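Local coordinates for protein Cry23AA1 (Bacillus thuringiensis, PDB 4RHZ) that binds zinc, forms a binary complex with Cry37Aa1 and is probably a pore-forming insecticidal toxin of the aerolysin type, at residues I154-D168 with H212-R226. Sequence-based numbering, arbitrary orientation. Where two conformers were deposited one is given.
Sequences IQNGTYNVPVNVECD and HFKGSGFIEGAQGLR
Strands 154-168 and 212-226 pair antiparallel through the middle of the elongated aerolysin-type fold, in register from Asp168 beside His212 to Asn156 beside Gly224. Backbone hydrogen bonds run in both directions at every second residue, for example Tyr159 N to Gly221 O (2.9 Å). At the Gln155 end a classic beta bulge adds one residue: Leu225 and Arg226 both face Gln155, whose O accepts Leu225 N while its N donates to Arg226 O.

The side-chain hydrogen bonds across the pair lie at the Asp168 end. The imidazole of His212 is gripped at both nitrogens: NE2 donates to Glu166 OE1 (2.7 Å) and ND1 to Asp168 OD1 (2.8 Å). Both acceptors lie practically in the ring plane, which fixes its rotation, and the Glu166 carboxylate stands almost upright to it (85°), met from above its own plane. Asp168 OD2 turns to Asn35, and Lys214 NZ, 4.2 Å from Glu166 OE1, would add a favourable charge. At the bulge, Gln155 and Arg226 run side by side, and a water donates to Gln155 OE1 and weakly accepts from Arg226 NE, while Gln155 NE2 bonds Asn51 OD1. Gln223, which bonds Asn257 through OE1 and its own neighbour Gly224 O through NE2, packs on the zinc ligand His79.

Apolar contacts occupy the face shared by Tyr159, Val161, Val163 and Ile219, beneath strands 96-105 and 111-119. Ile219 CG2 reaches Val161 CB and Val163 CG1 (3.9 Å to the latter), while Phe103 packs against Tyr159, Val161 and Ile219. With CG held between its backbone N and carbonyl carbon (chi1 55°), the Tyr159 ring folds back over Gly221, which has no side chain to stand in its way. The result is a CH-pi contact in which Gly221 CA sits over the ring face, 3.8 Å from the Tyr159 ring centroid and 28° off its normal.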
# COMPACT_ATOMS: atom_id res chain seq x y z
N ILE A 154 2.61 -5.58 -13.42
CA ILE A 154 3.21 -4.62 -12.47
C ILE A 154 2.59 -4.85 -11.08
O ILE A 154 1.35 -4.88 -10.93
CB ILE A 154 3.13 -3.18 -13.01
CG1 ILE A 154 4.20 -2.26 -12.38
CG2 ILE A 154 1.75 -2.60 -12.86
CD1 ILE A 154 4.15 -2.19 -10.91
N GLN A 155 3.43 -5.09 -10.10
CA GLN A 155 3.00 -5.33 -8.77
C GLN A 155 2.99 -3.99 -7.97
O GLN A 155 4.04 -3.45 -7.65
CB GLN A 155 3.89 -6.38 -8.11
CG GLN A 155 3.45 -6.74 -6.77
CD GLN A 155 4.19 -7.90 -6.22
OE1 GLN A 155 4.97 -7.77 -5.27
NE2 GLN A 155 3.96 -9.09 -6.81
N ASN A 156 1.79 -3.52 -7.66
CA ASN A 156 1.53 -2.28 -6.93
C ASN A 156 1.39 -2.45 -5.46
O ASN A 156 0.76 -3.40 -5.00
CB ASN A 156 0.26 -1.64 -7.44
CG ASN A 156 0.56 -0.46 -8.26
OD1 ASN A 156 0.91 -0.57 -9.48
ND2 ASN A 156 0.55 0.75 -7.59
N GLY A 157 1.99 -1.52 -4.71
CA GLY A 157 1.77 -1.42 -3.24
C GLY A 157 1.29 -0.02 -2.84
O GLY A 157 1.67 0.96 -3.47
N THR A 158 0.40 0.05 -1.85
CA THR A 158 -0.04 1.33 -1.28
C THR A 158 0.05 1.26 0.22
O THR A 158 -0.16 0.20 0.84
CB THR A 158 -1.47 1.65 -1.53
OG1 THR A 158 -2.26 0.60 -0.96
CG2 THR A 158 -1.75 1.82 -3.02
N TYR A 159 0.37 2.40 0.82
CA TYR A 159 0.50 2.42 2.32
C TYR A 159 0.03 3.76 2.89
O TYR A 159 0.18 4.80 2.25
CB TYR A 159 1.92 2.09 2.78
CG TYR A 159 2.92 2.99 2.16
CD1 TYR A 159 3.39 4.16 2.83
CD2 TYR A 159 3.38 2.74 0.86
CE1 TYR A 159 4.28 5.03 2.22
CE2 TYR A 159 4.26 3.61 0.22
CZ TYR A 159 4.71 4.75 0.91
OH TYR A 159 5.57 5.56 0.23
N ASN A 160 -0.55 3.71 4.08
CA ASN A 160 -0.89 4.93 4.81
C ASN A 160 -0.55 4.69 6.27
O ASN A 160 -1.28 3.99 6.97
CB ASN A 160 -2.36 5.28 4.65
CG ASN A 160 -2.70 6.72 5.21
OD1 ASN A 160 -1.89 7.36 5.93
ND2 ASN A 160 -3.89 7.21 4.85
N VAL A 161 0.59 5.22 6.74
CA VAL A 161 1.05 4.84 8.09
C VAL A 161 1.08 6.04 9.05
O VAL A 161 1.74 7.02 8.77
CB VAL A 161 2.42 4.22 8.05
CG1 VAL A 161 2.82 3.69 9.41
CG2 VAL A 161 2.51 3.07 6.98
N PRO A 162 0.33 5.97 10.17
CA PRO A 162 0.46 7.03 11.18
C PRO A 162 1.85 7.00 11.78
O PRO A 162 2.42 5.91 12.00
CB PRO A 162 -0.59 6.67 12.24
CG PRO A 162 -1.62 5.78 11.53
CD PRO A 162 -0.80 5.06 10.47
N VAL A 163 2.44 8.17 11.99
CA VAL A 163 3.70 8.19 12.73
C VAL A 163 3.53 9.05 14.01
O VAL A 163 2.65 9.96 14.09
CB VAL A 163 4.90 8.68 11.88
CG1 VAL A 163 5.00 7.90 10.56
CG2 VAL A 163 4.80 10.18 11.57
N ASN A 164 4.36 8.71 15.00
CA ASN A 164 4.53 9.46 16.20
C ASN A 164 5.61 10.50 15.96
O ASN A 164 6.69 10.17 15.49
CB ASN A 164 5.01 8.54 17.30
CG ASN A 164 4.01 7.46 17.61
OD1 ASN A 164 2.79 7.71 17.69
ND2 ASN A 164 4.51 6.23 17.71
N VAL A 165 5.30 11.75 16.31
CA VAL A 165 6.22 12.90 16.14
C VAL A 165 6.53 13.44 17.58
O VAL A 165 5.69 14.08 18.21
CB VAL A 165 5.53 13.98 15.27
CG1 VAL A 165 6.41 15.21 15.10
CG2 VAL A 165 5.13 13.42 13.88
N GLU A 166 7.71 13.15 18.09
CA GLU A 166 8.02 13.24 19.49
C GLU A 166 9.32 13.94 19.73
O GLU A 166 10.26 13.84 18.91
CB GLU A 166 8.13 11.85 20.11
CG GLU A 166 6.77 11.21 20.25
CD GLU A 166 6.88 9.87 20.95
OE1 GLU A 166 6.52 9.79 22.12
OE2 GLU A 166 7.38 8.91 20.35
N CYS A 167 9.39 14.65 20.86
CA CYS A 167 10.70 15.13 21.39
C CYS A 167 10.62 15.46 22.90
O CYS A 167 9.53 15.48 23.47
CB CYS A 167 11.24 16.33 20.64
SG CYS A 167 10.09 17.71 20.70
N ASP A 168 11.78 15.70 23.50
CA ASP A 168 11.92 16.18 24.89
C ASP A 168 12.37 17.62 24.89
O ASP A 168 13.03 18.10 23.97
CB ASP A 168 12.99 15.38 25.63
CG ASP A 168 12.56 13.93 25.92
OD1 ASP A 168 11.33 13.70 26.06
OD2 ASP A 168 13.46 13.07 26.03
N HIS A 212 8.08 16.00 27.76
CA HIS A 212 8.08 15.17 26.57
C HIS A 212 6.97 15.64 25.67
O HIS A 212 5.81 15.78 26.14
CB HIS A 212 7.86 13.70 26.92
CG HIS A 212 7.87 12.78 25.72
ND1 HIS A 212 9.02 12.41 25.07
CD2 HIS A 212 6.85 12.14 25.09
CE1 HIS A 212 8.72 11.59 24.07
NE2 HIS A 212 7.41 11.40 24.07
N PHE A 213 7.29 15.87 24.39
CA PHE A 213 6.21 16.18 23.41
C PHE A 213 5.86 14.95 22.57
O PHE A 213 6.73 14.37 21.93
CB PHE A 213 6.54 17.37 22.50
CG PHE A 213 5.53 17.58 21.44
CD1 PHE A 213 4.34 18.20 21.76
CD2 PHE A 213 5.72 17.09 20.12
CE1 PHE A 213 3.35 18.37 20.81
CE2 PHE A 213 4.75 17.26 19.14
CZ PHE A 213 3.57 17.89 19.46
N LYS A 214 4.58 14.61 22.54
CA LYS A 214 4.06 13.47 21.79
C LYS A 214 3.02 13.94 20.83
O LYS A 214 1.85 14.13 21.20
CB LYS A 214 3.42 12.45 22.73
CG LYS A 214 2.81 11.25 21.93
CD LYS A 214 2.98 9.93 22.63
CE LYS A 214 2.43 8.76 21.75
NZ LYS A 214 3.00 7.42 22.16
N GLY A 215 3.44 14.20 19.59
CA GLY A 215 2.49 14.60 18.57
C GLY A 215 2.34 13.54 17.48
O GLY A 215 2.67 12.36 17.67
N SER A 216 1.88 13.95 16.31
CA SER A 216 1.67 12.94 15.29
C SER A 216 1.71 13.45 13.84
O SER A 216 1.70 14.68 13.55
CB SER A 216 0.34 12.22 15.59
OG SER A 216 -0.69 13.10 15.24
N GLY A 217 1.75 12.48 12.94
CA GLY A 217 1.65 12.77 11.49
C GLY A 217 1.47 11.51 10.67
O GLY A 217 0.98 10.48 11.17
N PHE A 218 1.87 11.56 9.41
CA PHE A 218 1.75 10.35 8.58
C PHE A 218 2.82 10.25 7.48
O PHE A 218 3.47 11.24 7.17
CB PHE A 218 0.34 10.24 8.03
CG PHE A 218 -0.01 11.34 7.08
CD1 PHE A 218 0.25 11.20 5.72
CD2 PHE A 218 -0.62 12.53 7.54
CE1 PHE A 218 -0.07 12.23 4.82
CE2 PHE A 218 -0.96 13.57 6.67
CZ PHE A 218 -0.67 13.44 5.30
N ILE A 219 2.99 9.06 6.89
CA ILE A 219 3.74 8.89 5.63
C ILE A 219 2.83 8.00 4.76
O ILE A 219 2.36 6.96 5.23
CB ILE A 219 5.13 8.29 5.95
CG1 ILE A 219 5.98 8.02 4.71
CG2 ILE A 219 5.02 6.95 6.74
CD1 ILE A 219 6.23 9.21 3.95
N GLU A 220 2.46 8.45 3.57
CA GLU A 220 1.63 7.69 2.73
C GLU A 220 2.16 7.70 1.29
O GLU A 220 2.95 8.60 0.91
CB GLU A 220 0.17 8.15 2.80
CG GLU A 220 -0.07 9.35 1.99
CD GLU A 220 -1.56 9.73 1.89
OE1 GLU A 220 -2.44 8.83 1.90
OE2 GLU A 220 -1.84 10.94 1.76
N GLY A 221 1.73 6.72 0.48
CA GLY A 221 2.36 6.48 -0.88
C GLY A 221 1.68 5.32 -1.66
O GLY A 221 0.91 4.54 -1.09
N ALA A 222 1.99 5.22 -2.95
CA ALA A 222 1.50 4.17 -3.81
C ALA A 222 2.56 4.09 -4.87
O ALA A 222 2.86 5.10 -5.50
CB ALA A 222 0.14 4.57 -4.45
N GLN A 223 3.17 2.93 -5.06
CA GLN A 223 4.12 2.79 -6.20
C GLN A 223 4.13 1.38 -6.74
O GLN A 223 3.74 0.42 -6.05
CB GLN A 223 5.57 3.13 -5.79
CG GLN A 223 5.98 2.31 -4.66
CD GLN A 223 7.45 2.45 -4.34
OE1 GLN A 223 7.82 3.14 -3.36
NE2 GLN A 223 8.33 1.76 -5.14
N GLY A 224 4.70 1.27 -7.93
CA GLY A 224 5.06 -0.04 -8.46
C GLY A 224 6.14 -0.59 -7.59
O GLY A 224 7.12 0.13 -7.27
N LEU A 225 6.00 -1.84 -7.21
CA LEU A 225 7.07 -2.44 -6.47
C LEU A 225 8.00 -3.30 -7.29
O LEU A 225 9.18 -3.39 -6.96
CB LEU A 225 6.53 -3.30 -5.36
CG LEU A 225 5.53 -2.69 -4.40
CD1 LEU A 225 4.91 -3.87 -3.64
CD2 LEU A 225 6.27 -1.70 -3.41
N ARG A 226 7.45 -3.99 -8.30
CA ARG A 226 8.20 -4.88 -9.18
C ARG A 226 7.38 -5.26 -10.39
O ARG A 226 6.12 -5.15 -10.37
CB ARG A 226 8.71 -6.10 -8.49
CG ARG A 226 7.73 -6.71 -7.58
CD ARG A 226 7.84 -8.13 -7.70
NE ARG A 226 8.33 -8.76 -6.52
CZ ARG A 226 9.17 -9.81 -6.52
NH1 ARG A 226 9.67 -10.31 -7.66
NH2 ARG A 226 9.54 -10.34 -5.35
O HOH W 1 6.64 -9.66 -4.07